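Local atomic coordinates of ATP-dependent kinase YFH7 (Saccharomyces cerevisiae, PDB entry 2GA8), a protein that uses ATP as a kinase and may take part in building endoplasmic reticulum membranes. Residues R309-S313 with G314-T318. Residues are numbered along the deposited sequence; the frame is centred on the assembly and turned at random.
Sequences RHLQS and GLVTT. With SO4 (sulfate ion), chain F; SO4 (sulfate ion), chain G.
The His310 ring is approached at a slant by Leu315, whose CD2 methyl comes to 3.4 Å from His310 CD2. Lys325 of helix 319-328 also touches both side chains, and His310 ND1 donates one turn back to Val306 O. The other flat group, the Arg309 guanidinium, meets two sulfates along its edges. Arg309 NE donates to O1 of the chain F sulfate at 2.7 Å with a nearly straight N-H···O angle (175°). Arg309 NH2 reaches O4 of the same chain F ion, also at 2.7 Å. The second edge grips the chain G sulfate, with Arg309 NH1 2.9 Å from its O1. Arg309 NH2 completes that pair on O3 of the chain G sulfate at 3.0 Å. The chain runs extended from CG to NE, carrying this fork away from the turn.

Helix 299-312 ends in a Schellman motif. Gly314 N, in a residue at positive phi (81°), donates to Leu311 O at 3.1 Å; a side chain here would be jammed against Ser313 O. His310 O takes weak bonds from the amides of Leu315 and Val316. Ser313 N and OG reach Arg309 O from opposite faces of its plane, while Ser313 CB presses tightly on Leu315 CD1. Val316 CG2 lies against the backbone of Leu311 and CB of His310. An alanine in place of His310 would probably leave Val306 O without its imidazole donor and open a gap beside Leu315 CD2.

Sulfate, probably from the crystallisation liquor, also meets the P-loop through the amides of Gly34, Gly36 and Ser38, Ser35 OG and Lys37 NZ. Residues 31-39 probably bind ATP, so the edge-on grip of Arg309 on two anions is consistent with sulfates mimicking phosphates.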
# COMPACT_ATOMS: atom_id res chain seq x y z
N ARG A 309 -5.27 -22.70 0.73
CA ARG A 309 -4.16 -22.02 0.08
C ARG A 309 -2.85 -22.73 0.39
O ARG A 309 -2.01 -22.91 -0.49
CB ARG A 309 -4.06 -20.56 0.55
CG ARG A 309 -5.19 -19.69 0.07
CD ARG A 309 -4.96 -18.25 0.50
NE ARG A 309 -6.05 -17.38 0.08
CZ ARG A 309 -6.12 -16.08 0.36
NH1 ARG A 309 -5.16 -15.50 1.07
NH2 ARG A 309 -7.16 -15.37 -0.06
N HIS A 310 -2.69 -23.14 1.64
CA HIS A 310 -1.48 -23.84 2.04
C HIS A 310 -1.37 -25.18 1.33
O HIS A 310 -0.27 -25.61 0.97
CB HIS A 310 -1.46 -24.06 3.56
CG HIS A 310 -1.12 -22.83 4.34
ND1 HIS A 310 -1.85 -21.66 4.23
CD2 HIS A 310 -0.13 -22.58 5.22
CE1 HIS A 310 -1.31 -20.74 5.02
NE2 HIS A 310 -0.27 -21.28 5.63
N LEU A 311 -2.50 -25.85 1.14
CA LEU A 311 -2.51 -27.14 0.46
C LEU A 311 -2.17 -26.96 -1.01
O LEU A 311 -1.34 -27.69 -1.56
CB LEU A 311 -3.89 -27.80 0.60
CG LEU A 311 -4.04 -29.18 -0.06
CD1 LEU A 311 -3.06 -30.16 0.55
CD2 LEU A 311 -5.47 -29.67 0.11
N GLN A 312 -2.80 -25.98 -1.65
CA GLN A 312 -2.56 -25.72 -3.07
C GLN A 312 -1.14 -25.25 -3.31
O GLN A 312 -0.57 -25.47 -4.38
CB GLN A 312 -3.52 -24.65 -3.59
CG GLN A 312 -4.98 -25.01 -3.47
CD GLN A 312 -5.88 -23.87 -3.88
OE1 GLN A 312 -5.78 -22.76 -3.34
NE2 GLN A 312 -6.78 -24.12 -4.83
N SER A 313 -0.56 -24.60 -2.31
CA SER A 313 0.80 -24.07 -2.40
C SER A 313 1.85 -25.09 -1.98
O SER A 313 3.05 -24.82 -2.05
CB SER A 313 0.92 -22.81 -1.53
OG SER A 313 -0.02 -21.83 -1.94
N GLY A 314 1.40 -26.26 -1.54
CA GLY A 314 2.32 -27.31 -1.14
C GLY A 314 2.90 -27.21 0.26
O GLY A 314 3.70 -28.05 0.66
N LEU A 315 2.50 -26.18 1.01
CA LEU A 315 3.01 -26.00 2.37
C LEU A 315 2.60 -27.14 3.31
O LEU A 315 3.28 -27.42 4.29
CB LEU A 315 2.52 -24.67 2.95
CG LEU A 315 3.18 -23.38 2.43
CD1 LEU A 315 3.07 -23.29 0.92
CD2 LEU A 315 2.53 -22.18 3.09
N VAL A 316 1.48 -27.78 3.00
CA VAL A 316 0.98 -28.90 3.81
C VAL A 316 0.56 -30.03 2.87
O VAL A 316 0.37 -29.81 1.68
CB VAL A 316 -0.24 -28.47 4.67
CG1 VAL A 316 0.20 -27.45 5.71
CG2 VAL A 316 -1.33 -27.88 3.78
N THR A 317 0.42 -31.24 3.41
CA THR A 317 0.03 -32.38 2.57
C THR A 317 -1.47 -32.65 2.60
O THR A 317 -1.99 -33.33 1.71
CB THR A 317 0.76 -33.69 2.98
OG1 THR A 317 0.27 -34.15 4.24
CG2 THR A 317 2.27 -33.45 3.07
N THR A 318 -2.16 -32.14 3.61
CA THR A 318 -3.61 -32.33 3.73
C THR A 318 -4.28 -31.07 4.27
O THR A 318 -3.63 -30.24 4.92
CB THR A 318 -3.96 -33.48 4.70
OG1 THR A 318 -3.62 -33.10 6.04
CG2 THR A 318 -3.23 -34.75 4.32
S SO4 F . -8.77 -17.46 -2.37
O1 SO4 F . -8.05 -18.37 -1.46
O2 SO4 F . -7.88 -17.06 -3.47
O3 SO4 F . -9.96 -18.14 -2.92
O4 SO4 F . -9.20 -16.26 -1.62
S SO4 G . -6.57 -11.85 1.56
O1 SO4 G . -5.41 -12.72 1.86
O2 SO4 G . -6.21 -10.90 0.50
O3 SO4 G . -7.70 -12.69 1.14
O4 SO4 G . -6.95 -11.12 2.78